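Long-range contacts in hydrolase family protein (Deinococcus radiodurans R1, PDB 3CNH), which is a predicted hydrolase of the haloacid dehalogenase-like superfamily and probably acts as a phosphatase: residues A[7-12]-A[102-107]; A[13-18]-A[89-94]; A[145-150]-A[172-177]; A[160-165]-A[178-183]. All coordinates share one frame; numbering follows the deposited sequence.

Interaction 1 of 4, residues A[7-12]-A[102-107]; sequences LFWDIG and YRMYSL. With NA (sodium ion), chain C; PO4 (phosphate ion), chain D.
L7, F8 and W9 pair in parallel with M104, Y105 and S106, the strand axes closing to 4.2 Å at 32°, and four N-H...O bonds run alternately from L7 N-R103 O to L107 N-W9 O. M104, a selenomethionine, brings SE to 3.4 Å from W9 NE1, oblique to the indole, a Met-aromatic contact; the bend at chi3 (-43°) puts CE beside the same nitrogen. W9 NE1 is buried with no partner in the model, and W9 also packs on V14. An alanine at W9 would probably leave the M104 selenium without its aromatic neighbour and open a gap beside V14. Strand 6-9 is the middle strand of the parallel HAD sheet, with 103-108 its neighbour, and delivers D10 to the metal. Sodium is bound by D10 OD2 at 2.4 Å and by G12 O at 2.3 Å, with D166 the third protein ligand, while D10 OD1 is salt-bridged to K141. G12 N donates to phosphate O3 at 2.8 Å. On the face bearing F8 and Y105, those rings lie 29° from parallel but slid apart, centroids 5.6 Å from each other. L7 CD1 packs on Y102 CB at 3.7 Å.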
loop_
_atom_site.group_PDB
_atom_site.type_symbol
_atom_site.label_atom_id
_atom_site.label_comp_id
_atom_site.label_asym_id
_atom_site.label_seq_id
_atom_site.Cartn_x
_atom_site.Cartn_y
_atom_site.Cartn_z
ATOM N N LEU A 7 5.074 7.579 -12.681
ATOM C CA LEU A 7 3.856 6.924 -12.147
ATOM C C LEU A 7 4.092 6.540 -10.703
ATOM O O LEU A 7 5.164 6.071 -10.310
ATOM C CB LEU A 7 3.451 5.671 -12.936
ATOM C CG LEU A 7 2.965 5.840 -14.372
ATOM C CD1 LEU A 7 4.166 5.948 -15.218
ATOM C CD2 LEU A 7 2.112 4.616 -14.741
ATOM N N PHE A 8 3.068 6.816 -9.902
ATOM C CA PHE A 8 3.030 6.495 -8.484
ATOM C C PHE A 8 1.938 5.456 -8.281
ATOM O O PHE A 8 0.787 5.643 -8.682
ATOM C CB PHE A 8 2.705 7.747 -7.670
ATOM C CG PHE A 8 3.793 8.787 -7.687
ATOM C CD1 PHE A 8 3.912 9.667 -8.754
ATOM C CD2 PHE A 8 4.694 8.888 -6.648
ATOM C CE1 PHE A 8 4.926 10.625 -8.782
ATOM C CE2 PHE A 8 5.715 9.830 -6.692
ATOM C CZ PHE A 8 5.816 10.693 -7.741
ATOM N N TRP A 9 2.330 4.363 -7.638
ATOM C CA TRP A 9 1.465 3.205 -7.464
ATOM C C TRP A 9 1.144 2.856 -6.021
ATOM O O TRP A 9 1.997 2.690 -5.171
ATOM C CB TRP A 9 2.095 1.935 -8.079
ATOM C CG TRP A 9 2.242 1.908 -9.555
ATOM C CD1 TRP A 9 3.197 2.543 -10.308
ATOM C CD2 TRP A 9 1.407 1.204 -10.484
ATOM N NE1 TRP A 9 2.982 2.306 -11.642
ATOM C CE2 TRP A 9 1.896 1.480 -11.783
ATOM C CE3 TRP A 9 0.275 0.405 -10.352
ATOM C CZ2 TRP A 9 1.314 0.938 -12.926
ATOM C CZ3 TRP A 9 -0.285 -0.134 -11.468
ATOM C CH2 TRP A 9 0.215 0.155 -12.748
ATOM N N ASP A 10 -0.138 2.754 -5.806
ATOM C CA ASP A 10 -0.699 2.130 -4.597
ATOM C C ASP A 10 -0.284 0.657 -4.748
ATOM O O ASP A 10 -0.129 0.141 -5.885
ATOM C CB ASP A 10 -2.213 2.334 -4.689
ATOM C CG ASP A 10 -2.994 1.752 -3.605
ATOM O OD1 ASP A 10 -2.502 1.645 -2.490
ATOM O OD2 ASP A 10 -4.213 1.465 -3.900
ATOM N N ILE A 11 -0.093 -0.020 -3.622
ATOM C CA ILE A 11 0.248 -1.458 -3.677
ATOM C C ILE A 11 -0.984 -2.304 -3.350
ATOM O O ILE A 11 -1.497 -3.033 -4.176
ATOM C CB ILE A 11 1.439 -1.819 -2.827
ATOM C CG1 ILE A 11 2.661 -0.999 -3.292
ATOM C CG2 ILE A 11 1.746 -3.332 -2.906
ATOM C CD1 ILE A 11 3.946 -1.258 -2.504
ATOM N N GLY A 12 -1.486 -2.145 -2.140
ATOM C CA GLY A 12 -2.686 -2.907 -1.718
ATOM C C GLY A 12 -3.933 -2.581 -2.522
ATOM O O GLY A 12 -4.331 -1.423 -2.608
ATOM N N TYR A 102 8.981 3.519 -18.074
ATOM C CA TYR A 102 8.696 4.649 -17.198
ATOM C C TYR A 102 9.317 4.508 -15.866
ATOM O O TYR A 102 9.481 3.400 -15.332
ATOM C CB TYR A 102 7.156 4.815 -16.998
ATOM C CG TYR A 102 6.440 5.143 -18.280
ATOM C CD1 TYR A 102 6.035 4.142 -19.137
ATOM C CD2 TYR A 102 6.221 6.453 -18.666
ATOM C CE1 TYR A 102 5.440 4.426 -20.334
ATOM C CE2 TYR A 102 5.627 6.737 -19.879
ATOM C CZ TYR A 102 5.236 5.725 -20.706
ATOM O OH TYR A 102 4.648 5.962 -21.949
ATOM N N ARG A 103 9.652 5.666 -15.305
ATOM C CA ARG A 103 10.059 5.736 -13.901
ATOM C C ARG A 103 8.795 5.636 -13.072
ATOM O O ARG A 103 7.831 6.371 -13.263
ATOM C CB ARG A 103 10.749 7.050 -13.585
ATOM C CG ARG A 103 12.121 7.205 -14.226
ATOM C CD ARG A 103 12.726 8.521 -13.827
ATOM N NE ARG A 103 14.051 8.671 -14.415
ATOM C CZ ARG A 103 14.816 9.730 -14.185
ATOM N NH1 ARG A 103 14.386 10.675 -13.377
ATOM N NH2 ARG A 103 16.005 9.817 -14.743
HETATM N N MSE A 104 8.827 4.709 -12.135
HETATM C CA MSE A 104 7.676 4.434 -11.292
HETATM C C MSE A 104 8.086 4.235 -9.848
HETATM O O MSE A 104 9.166 3.745 -9.539
HETATM C CB MSE A 104 6.915 3.215 -11.838
HETATM C CG MSE A 104 6.733 3.274 -13.337
HETATM SE SE MSE A 104 5.425 2.018 -14.053
HETATM C CE MSE A 104 5.968 0.498 -12.974
ATOM N N TYR A 105 7.167 4.592 -8.967
ATOM C CA TYR A 105 7.413 4.596 -7.524
ATOM C C TYR A 105 6.155 4.148 -6.798
ATOM O O TYR A 105 5.062 4.259 -7.340
ATOM C CB TYR A 105 7.719 6.044 -7.074
ATOM C CG TYR A 105 8.771 6.754 -7.894
ATOM C CD1 TYR A 105 8.439 7.427 -9.048
ATOM C CD2 TYR A 105 10.099 6.736 -7.520
ATOM C CE1 TYR A 105 9.423 8.036 -9.828
ATOM C CE2 TYR A 105 11.077 7.364 -8.253
ATOM C CZ TYR A 105 10.740 8.024 -9.420
ATOM O OH TYR A 105 11.724 8.640 -10.190
ATOM N N SER A 106 6.317 3.596 -5.601
ATOM C CA SER A 106 5.112 3.332 -4.785
ATOM C C SER A 106 4.779 4.582 -4.021
ATOM O O SER A 106 5.646 5.403 -3.671
ATOM C CB SER A 106 5.241 2.147 -3.796
ATOM O OG SER A 106 5.873 2.530 -2.581
ATOM N N LEU A 107 3.499 4.675 -3.709
ATOM C CA LEU A 107 2.983 5.706 -2.786
ATOM C C LEU A 107 1.864 4.981 -2.053
ATOM O O LEU A 107 0.779 4.782 -2.595
ATOM C CB LEU A 107 2.502 6.963 -3.517
ATOM C CG LEU A 107 2.177 8.123 -2.587
ATOM C CD1 LEU A 107 3.462 8.686 -1.938
ATOM C CD2 LEU A 107 1.431 9.275 -3.267
HETATM NA NA NA C . -5.366 0.531 -2.038
HETATM P P PO4 D . -1.935 0.690 0.230
HETATM O O1 PO4 D . -1.755 2.136 0.311
HETATM O O2 PO4 D . -3.259 0.375 -0.476
HETATM O O3 PO4 D . -0.745 -0.115 -0.313
HETATM O O4 PO4 D . -2.189 0.074 1.606
HETATM O O HOH W 1 -6.676 -0.865 -0.699
HETATM O O HOH W 2 -5.944 2.570 -1.275
#

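Interaction 2 of 4, residues A[13-18]-A[89-94]; sequences GVLLTN and PEVLAL
V91 presses its branched end over the peptide that joins V14 to L15: V91 CB and V91 CG1 each lie 3.3 Å from V14 O, a close approach of carbon to carbonyl oxygen rather than a hydrogen bond. Because V91 CG1 is anti to its own backbone nitrogen (chi1 175°), this methyl is the branch that also reaches the side chains of the loop. It meets V14 CG1 at 3.9 Å, the two valines approaching obliquely, and L15 CD2 at 4.1 Å, where the side chains cross at about a right angle. One methyl of helix 89-98 therefore bridges two consecutive loop residues. L92 appears to extend the apolar patch, with its CG near L15 O, but it was deposited in two conformers, which leaves the details of its packing doubtful. No hydrogen bond links 13-18 to 89-94, so the evidence is for apolar packing, with 228 Å² buried in all. The loop supplies its own order: G13 N bonds to L16 O at 2.7 Å, so the loop folds back on itself, with G13 at positive phi (83°). W9 lies against V14, L15 and V91, which places the contact on the face of the sheet that bears W9, where A187 of helix 187-196 also packs on V91. Backbone bonds of L15 with R88 and of T17 with Q86 draw the loop alongside the chain leading into the helix. A folded loop straight after the first strand, followed by an outgoing segment paired with a returning one at the base of a helical insertion, is consistent with the squiggle and flap of HAD proteins, which join core to cap.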
loop_
_atom_site.group_PDB
_atom_site.type_symbol
_atom_site.label_atom_id
_atom_site.label_comp_id
_atom_site.label_asym_id
_atom_site.label_seq_id
_atom_site.Cartn_x
_atom_site.Cartn_y
_atom_site.Cartn_z
ATOM N N GLY A 13 -4.545 -3.612 -3.070
ATOM C CA GLY A 13 -5.737 -3.505 -3.899
ATOM C C GLY A 13 -5.475 -3.168 -5.348
ATOM O O GLY A 13 -6.411 -3.041 -6.151
ATOM N N VAL A 14 -4.194 -3.053 -5.669
ATOM C CA VAL A 14 -3.758 -2.720 -7.032
ATOM C C VAL A 14 -2.777 -3.777 -7.537
ATOM O O VAL A 14 -3.121 -4.643 -8.365
ATOM C CB VAL A 14 -3.187 -1.295 -7.095
ATOM C CG1 VAL A 14 -2.643 -0.934 -8.471
ATOM C CG2 VAL A 14 -4.272 -0.264 -6.711
ATOM N N LEU A 15 -1.574 -3.734 -6.983
ATOM C CA LEU A 15 -0.514 -4.688 -7.361
ATOM C C LEU A 15 -0.645 -6.025 -6.634
ATOM O O LEU A 15 -0.372 -7.102 -7.161
ATOM C CB LEU A 15 0.861 -4.089 -7.067
ATOM C CG LEU A 15 1.221 -2.865 -7.923
ATOM C CD1 LEU A 15 2.487 -2.185 -7.390
ATOM C CD2 LEU A 15 1.344 -3.262 -9.397
ATOM N N LEU A 16 -1.049 -5.912 -5.392
ATOM C CA LEU A 16 -1.258 -7.057 -4.495
ATOM C C LEU A 16 -2.569 -6.884 -3.783
ATOM O O LEU A 16 -3.201 -5.834 -3.850
ATOM C CB LEU A 16 -0.149 -7.117 -3.430
ATOM C CG LEU A 16 1.338 -7.117 -3.874
ATOM C CD1 LEU A 16 2.267 -7.054 -2.639
ATOM C CD2 LEU A 16 1.665 -8.299 -4.772
ATOM N N THR A 17 -2.959 -7.934 -3.086
ATOM C CA THR A 17 -4.112 -7.832 -2.191
ATOM C C THR A 17 -3.724 -6.857 -1.077
ATOM O O THR A 17 -2.567 -6.498 -0.911
ATOM C CB THR A 17 -4.457 -9.192 -1.534
ATOM O OG1 THR A 17 -3.297 -9.700 -0.858
ATOM C CG2 THR A 17 -4.936 -10.173 -2.567
ATOM N N ASN A 18 -4.700 -6.388 -0.319
ATOM C CA ASN A 18 -4.378 -5.606 0.882
ATOM C C ASN A 18 -3.576 -6.485 1.830
ATOM O O ASN A 18 -3.624 -7.696 1.730
ATOM C CB ASN A 18 -5.626 -5.094 1.559
ATOM C CG ASN A 18 -6.305 -4.036 0.733
ATOM O OD1 ASN A 18 -5.637 -3.158 0.204
ATOM N ND2 ASN A 18 -7.606 -4.146 0.571
ATOM N N PRO A 89 -2.278 -10.764 -10.332
ATOM C CA PRO A 89 -1.501 -11.065 -11.503
ATOM C C PRO A 89 -1.586 -10.157 -12.708
ATOM O O PRO A 89 -0.564 -9.813 -13.275
ATOM C CB PRO A 89 -1.938 -12.490 -11.862
ATOM C CG PRO A 89 -2.496 -13.055 -10.621
ATOM C CD PRO A 89 -3.107 -11.916 -9.913
ATOM N N GLU A 90 -2.792 -9.788 -13.100
ATOM C CA GLU A 90 -2.941 -8.988 -14.317
ATOM C C GLU A 90 -2.389 -7.570 -14.154
ATOM O O GLU A 90 -1.754 -7.027 -15.068
ATOM C CB GLU A 90 -4.391 -8.955 -14.812
ATOM C CG GLU A 90 -5.000 -10.320 -15.131
ATOM C CD GLU A 90 -6.509 -10.235 -15.425
ATOM O OE1 GLU A 90 -7.154 -9.203 -15.092
ATOM O OE2 GLU A 90 -7.059 -11.210 -15.979
ATOM N N VAL A 91 -2.641 -6.974 -13.004
ATOM C CA VAL A 91 -2.170 -5.595 -12.748
ATOM C C VAL A 91 -0.654 -5.605 -12.571
ATOM O O VAL A 91 0.086 -4.739 -13.055
ATOM C CB VAL A 91 -2.902 -4.904 -11.615
ATOM C CG1 VAL A 91 -2.254 -3.563 -11.356
ATOM C CG2 VAL A 91 -4.361 -4.752 -11.989
ATOM N N LEU A 92 -0.184 -6.621 -11.873
ATOM C CA LEU A 92 1.274 -6.828 -11.725
ATOM C C LEU A 92 1.965 -6.888 -13.026
ATOM O O LEU A 92 3.002 -6.271 -13.252
ATOM C CB LEU A 92 1.614 -8.144 -11.045
ATOM C CG LEU A 92 1.644 -8.024 -9.546
ATOM C CD1 LEU A 92 1.732 -9.369 -8.885
ATOM C CD2 LEU A 92 2.823 -7.153 -9.144
ATOM N N ALA A 93 1.392 -7.677 -13.920
ATOM C CA ALA A 93 1.974 -7.867 -15.227
ATOM C C ALA A 93 2.033 -6.551 -15.994
ATOM O O ALA A 93 2.986 -6.257 -16.699
ATOM C CB ALA A 93 1.197 -8.938 -16.039
ATOM N N LEU A 94 0.989 -5.759 -15.844
ATOM C CA LEU A 94 0.915 -4.452 -16.532
ATOM C C LEU A 94 2.029 -3.540 -16.015
ATOM O O LEU A 94 2.762 -2.878 -16.764
ATOM C CB LEU A 94 -0.444 -3.791 -16.270
ATOM C CG LEU A 94 -0.624 -2.337 -16.714
ATOM C CD1 LEU A 94 -0.407 -2.140 -18.199
ATOM C CD2 LEU A 94 -2.018 -1.802 -16.282
#

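Interaction 3 of 4, residues A[145-150]-A[172-177]; sequences AMYRLG and QAARAV
This is a helix-helix packing contact on one side of the parallel sheet, where helix 145-150 crosses helix 172-176 at -60° with the axes 9.3 Å apart. No direct hydrogen bond spans it, and Y147 and V177 contribute most of the buried surface. The Y147 ring is laid over the start of the last helical turn: A174 CB stands 4.2 Å from the ring centroid, 27° off the normal, which fits a CH-pi contact, and A174 CA sits above the middle of the same face. At the rim, Y147 CE2 touches A173 CB at 3.5 Å. The small A173 and A174 are what let the aromatic plane lie so near the opposing backbone. Nearer the backbone, Y147 CB meets V177 CG2 at 3.8 Å; V177 CG1 is anti to the carbonyl carbon (chi1 -53°), which leaves CG2 to face Y147. An alanine at Y147 is likely to uncover the A173-A174 surface and leave a gap between the two helices. At the outer margin, V177 CG1 lies over the R148 guanidinium and water 3 connects R148 NE to V177 O, though R148 was deposited in two conformers and this part remains doubtful. Inward, Y147 rests on L107 of strand 103-108 and on M163 of strand 161-165, and A174 also packs on M163, which seats both helices on the same face of the sheet.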
loop_
_atom_site.group_PDB
_atom_site.type_symbol
_atom_site.label_atom_id
_atom_site.label_comp_id
_atom_site.label_asym_id
_atom_site.label_seq_id
_atom_site.Cartn_x
_atom_site.Cartn_y
_atom_site.Cartn_z
ATOM N N ALA A 145 -0.480 16.125 2.007
ATOM C CA ALA A 145 0.981 16.216 2.241
ATOM C C ALA A 145 1.730 14.981 1.730
ATOM O O ALA A 145 2.909 15.063 1.353
ATOM C CB ALA A 145 1.286 16.420 3.731
HETATM N N MSE A 146 1.078 13.827 1.754
HETATM C CA MSE A 146 1.755 12.588 1.284
HETATM C C MSE A 146 2.030 12.682 -0.215
HETATM O O MSE A 146 3.095 12.315 -0.711
HETATM C CB MSE A 146 0.891 11.383 1.566
HETATM C CG MSE A 146 1.330 10.110 1.019
HETATM SE SE MSE A 146 3.083 9.582 1.748
HETATM C CE MSE A 146 2.777 7.611 1.913
ATOM N N TYR A 147 1.023 13.148 -0.934
ATOM C CA TYR A 147 1.144 13.267 -2.393
ATOM C C TYR A 147 2.244 14.271 -2.741
ATOM O O TYR A 147 3.092 14.035 -3.613
ATOM C CB TYR A 147 -0.214 13.632 -3.045
ATOM C CG TYR A 147 -1.240 12.565 -2.851
ATOM C CD1 TYR A 147 -1.199 11.396 -3.568
ATOM C CD2 TYR A 147 -2.203 12.670 -1.824
ATOM C CE1 TYR A 147 -2.121 10.382 -3.341
ATOM C CE2 TYR A 147 -3.126 11.661 -1.616
ATOM C CZ TYR A 147 -3.084 10.533 -2.363
ATOM O OH TYR A 147 -4.009 9.540 -2.107
ATOM N N ARG A 148 2.218 15.387 -2.044
ATOM C CA ARG A 148 3.201 16.453 -2.271
ATOM C C ARG A 148 4.612 15.951 -1.959
ATOM O O ARG A 148 5.567 16.267 -2.640
ATOM C CB ARG A 148 2.854 17.729 -1.484
ATOM C CG ARG A 148 1.520 18.351 -1.949
ATOM C CD ARG A 148 1.248 19.760 -1.439
ATOM N NE ARG A 148 0.241 20.401 -2.291
ATOM C CZ ARG A 148 -1.021 20.594 -1.933
ATOM N NH1 ARG A 148 -1.427 20.293 -0.715
ATOM N NH2 ARG A 148 -1.860 21.157 -2.780
ATOM N N LEU A 149 4.711 15.143 -0.919
ATOM C CA LEU A 149 6.028 14.599 -0.512
ATOM C C LEU A 149 6.565 13.671 -1.595
ATOM O O LEU A 149 7.737 13.705 -1.994
ATOM C CB LEU A 149 5.902 13.893 0.830
ATOM C CG LEU A 149 7.198 13.336 1.407
ATOM C CD1 LEU A 149 8.377 14.351 1.401
ATOM C CD2 LEU A 149 6.867 12.782 2.818
ATOM N N GLY A 150 5.674 12.883 -2.157
ATOM C CA GLY A 150 6.070 11.932 -3.205
ATOM C C GLY A 150 6.627 12.683 -4.418
ATOM O O GLY A 150 7.664 12.343 -4.990
ATOM N N GLN A 172 -8.973 11.320 -5.826
ATOM C CA GLN A 172 -9.412 12.706 -5.724
ATOM C C GLN A 172 -8.385 13.580 -5.005
ATOM O O GLN A 172 -8.150 14.718 -5.380
ATOM C CB GLN A 172 -10.813 12.814 -5.111
ATOM C CG GLN A 172 -11.907 12.207 -5.978
ATOM C CD GLN A 172 -13.241 12.156 -5.301
ATOM O OE1 GLN A 172 -13.314 11.959 -4.094
ATOM N NE2 GLN A 172 -14.313 12.312 -6.070
ATOM N N ALA A 173 -7.779 13.057 -3.944
ATOM C CA ALA A 173 -6.771 13.813 -3.175
ATOM C C ALA A 173 -5.544 14.110 -4.024
ATOM O O ALA A 173 -4.993 15.193 -3.990
ATOM C CB ALA A 173 -6.371 13.057 -1.870
ATOM N N ALA A 174 -5.163 13.129 -4.814
ATOM C CA ALA A 174 -4.028 13.281 -5.732
ATOM C C ALA A 174 -4.343 14.394 -6.730
ATOM O O ALA A 174 -3.533 15.291 -7.006
ATOM C CB ALA A 174 -3.741 11.960 -6.464
ATOM N N ARG A 175 -5.527 14.339 -7.311
ATOM C CA ARG A 175 -5.908 15.366 -8.290
ATOM C C ARG A 175 -5.956 16.764 -7.658
ATOM O O ARG A 175 -5.676 17.773 -8.335
ATOM C CB ARG A 175 -7.246 15.045 -8.926
ATOM C CG ARG A 175 -7.182 13.787 -9.786
ATOM C CD ARG A 175 -8.562 13.445 -10.271
ATOM N NE ARG A 175 -8.481 12.381 -11.258
ATOM C CZ ARG A 175 -9.484 11.583 -11.556
ATOM N NH1 ARG A 175 -10.629 11.688 -10.916
ATOM N NH2 ARG A 175 -9.306 10.631 -12.449
ATOM N N ALA A 176 -6.277 16.798 -6.375
ATOM C CA ALA A 176 -6.431 18.084 -5.658
ATOM C C ALA A 176 -5.092 18.786 -5.494
ATOM O O ALA A 176 -5.059 20.000 -5.279
ATOM C CB ALA A 176 -7.114 17.910 -4.271
ATOM N N VAL A 177 -4.004 18.025 -5.577
ATOM C CA VAL A 177 -2.639 18.620 -5.493
ATOM C C VAL A 177 -2.054 18.870 -6.877
ATOM O O VAL A 177 -0.939 19.362 -7.039
ATOM C CB VAL A 177 -1.638 17.838 -4.609
ATOM C CG1 VAL A 177 -2.262 17.598 -3.180
ATOM C CG2 VAL A 177 -1.159 16.546 -5.267
HETATM O O HOH W 3 0.815 20.588 -5.379
#

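Interaction 4 of 4, residues A[160-165]-A[178-183]; sequences EAVMVD and GMHAVQ
The H180 imidazole turns its edge to A161 O, which lies near the ring plane, 3.6 Å from H180 CD2. H180 CG is anti to the carbonyl carbon (chi1 -64°), and this sets the ring beside A161 O at the start of both strands; V162 CG2 comes in obliquely, although V162 has two deposited conformers and that contact is doubtful. The carboxylate of D165 is held from beyond the two strands, OD1 by R167 N and OD2 by a salt bridge with K141, while Q183 NE2 reaches D166 O. Between the backbones the pairing is parallel, with axes 4.3 Å apart at 21°. H180 N donates to A161 O, M163 N to H180 O, and V182 N to M163 O at 2.8 Å; D165 N to V182 O, at 3.4 Å, is weak. M179, like M163 a selenomethionine, bends at chi3 (80°), and its CE methyl settles between M163 CB and A161 CB, 3.9 Å from each. M163 CB also meets A181 CB at 4.1 Å, on the face covered by helix 168-176. G178, at positive phi, ends that helix in a Schellman motif and turns the chain toward M179. Strand 161-165, helix 168-176 and strand 180-183 thus form a beta-alpha-beta crossover at one margin of the Rossmann-like HAD core, with D165 immediately before the sodium ligand D166.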
loop_
_atom_site.group_PDB
_atom_site.type_symbol
_atom_site.label_atom_id
_atom_site.label_comp_id
_atom_site.label_asym_id
_atom_site.label_seq_id
_atom_site.Cartn_x
_atom_site.Cartn_y
_atom_site.Cartn_z
ATOM N N GLU A 160 3.013 16.231 -14.335
ATOM C CA GLU A 160 3.905 15.267 -14.992
ATOM C C GLU A 160 3.817 13.909 -14.327
ATOM O O GLU A 160 4.599 13.001 -14.614
ATOM C CB GLU A 160 5.363 15.719 -14.867
ATOM C CG GLU A 160 5.711 16.964 -15.649
ATOM C CD GLU A 160 7.145 17.423 -15.397
ATOM O OE1 GLU A 160 7.722 17.248 -14.272
ATOM O OE2 GLU A 160 7.695 17.970 -16.359
ATOM N N ALA A 161 2.895 13.816 -13.389
ATOM C CA ALA A 161 2.735 12.583 -12.612
ATOM C C ALA A 161 1.336 12.014 -12.674
ATOM O O ALA A 161 0.349 12.730 -12.821
ATOM C CB ALA A 161 3.076 12.852 -11.129
ATOM N N VAL A 162 1.285 10.692 -12.556
ATOM C CA VAL A 162 0.009 9.978 -12.448
ATOM C C VAL A 162 0.029 9.059 -11.239
ATOM O O VAL A 162 0.957 8.290 -11.070
ATOM C CB VAL A 162 -0.303 9.100 -13.676
ATOM C CG1 VAL A 162 -1.719 8.518 -13.578
ATOM C CG2 VAL A 162 -0.156 9.897 -14.982
HETATM N N MSE A 163 -1.009 9.187 -10.418
HETATM C CA MSE A 163 -1.290 8.323 -9.269
HETATM C C MSE A 163 -2.309 7.252 -9.649
HETATM O O MSE A 163 -3.345 7.535 -10.271
HETATM C CB MSE A 163 -1.891 9.136 -8.113
HETATM C CG MSE A 163 -2.314 8.332 -6.902
HETATM SE SE MSE A 163 -0.715 7.771 -5.939
HETATM C CE MSE A 163 -1.530 6.277 -4.876
ATOM N N VAL A 164 -1.985 6.010 -9.275
ATOM C CA VAL A 164 -2.853 4.862 -9.484
ATOM C C VAL A 164 -3.248 4.295 -8.115
ATOM O O VAL A 164 -2.386 3.855 -7.344
ATOM C CB VAL A 164 -2.161 3.755 -10.296
ATOM C CG1 VAL A 164 -3.084 2.551 -10.442
ATOM C CG2 VAL A 164 -1.663 4.284 -11.710
ATOM N N ASP A 165 -4.539 4.310 -7.830
ATOM C CA ASP A 165 -5.056 3.853 -6.500
ATOM C C ASP A 165 -6.399 3.214 -6.706
ATOM O O ASP A 165 -7.102 3.554 -7.633
ATOM C CB ASP A 165 -5.162 5.032 -5.538
ATOM C CG ASP A 165 -5.201 4.612 -4.061
ATOM O OD1 ASP A 165 -6.271 4.125 -3.574
ATOM O OD2 ASP A 165 -4.175 4.858 -3.390
ATOM N N GLY A 178 -2.854 18.539 -7.882
ATOM C CA GLY A 178 -2.495 18.781 -9.276
ATOM C C GLY A 178 -2.014 17.610 -10.105
ATOM O O GLY A 178 -1.631 17.768 -11.258
HETATM N N MSE A 179 -1.992 16.444 -9.507
HETATM C CA MSE A 179 -1.553 15.219 -10.197
HETATM C C MSE A 179 -2.648 14.668 -11.090
HETATM O O MSE A 179 -3.837 14.924 -10.878
HETATM C CB MSE A 179 -1.183 14.093 -9.194
HETATM C CG MSE A 179 0.019 14.408 -8.338
HETATM SE SE MSE A 179 0.212 13.065 -6.996
HETATM C CE MSE A 179 1.027 11.706 -7.965
ATOM N N HIS A 180 -2.230 13.937 -12.117
ATOM C CA HIS A 180 -3.182 13.091 -12.801
ATOM C C HIS A 180 -3.396 11.884 -11.910
ATOM O O HIS A 180 -2.575 11.552 -11.066
ATOM C CB HIS A 180 -2.654 12.630 -14.134
ATOM C CG HIS A 180 -2.446 13.751 -15.090
ATOM N ND1 HIS A 180 -3.495 14.376 -15.729
ATOM C CD2 HIS A 180 -1.315 14.368 -15.515
ATOM C CE1 HIS A 180 -3.018 15.334 -16.508
ATOM N NE2 HIS A 180 -1.702 15.358 -16.388
ATOM N N ALA A 181 -4.538 11.237 -12.083
ATOM C CA ALA A 181 -4.832 10.037 -11.302
ATOM C C ALA A 181 -5.848 9.184 -12.034
ATOM O O ALA A 181 -6.674 9.679 -12.798
ATOM C CB ALA A 181 -5.347 10.401 -9.891
ATOM N N VAL A 182 -5.674 7.891 -11.867
ATOM C CA VAL A 182 -6.608 6.887 -12.374
ATOM C C VAL A 182 -6.978 5.907 -11.284
ATOM O O VAL A 182 -6.099 5.409 -10.592
ATOM C CB VAL A 182 -5.990 6.051 -13.503
ATOM C CG1 VAL A 182 -7.017 5.039 -14.007
ATOM C CG2 VAL A 182 -5.536 6.980 -14.665
ATOM N N GLN A 183 -8.270 5.665 -11.127
ATOM C CA GLN A 183 -8.755 4.662 -10.191
ATOM C C GLN A 183 -8.617 3.274 -10.796
ATOM O O GLN A 183 -9.152 2.995 -11.847
ATOM C CB GLN A 183 -10.208 4.882 -9.820
ATOM C CG GLN A 183 -10.632 4.037 -8.636
ATOM C CD GLN A 183 -12.054 4.299 -8.200
ATOM O OE1 GLN A 183 -12.732 5.160 -8.764
ATOM N NE2 GLN A 183 -12.518 3.580 -7.172
#

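Overall arrangement
Interactions 1 and 4 lie in the same five-stranded parallel sheet, their centres 10 Å apart, and strands 6-9 and 161-165 join them through backbone bonds of F8 with V162 and V164. Interaction 3 packs two helices against this sheet, 9 Å from interaction 4 between centres. Interaction 2 lies on the other face of the sheet from interaction 3, centres 22 Å apart and without touch. In sequence, interaction 2 falls within the span bridged by interaction 1, both close before the others open, and the segments of 3 and 4 alternate. Helices thus cover both faces of a core whose strands 6-9 and 161-165 lead to the sodium site.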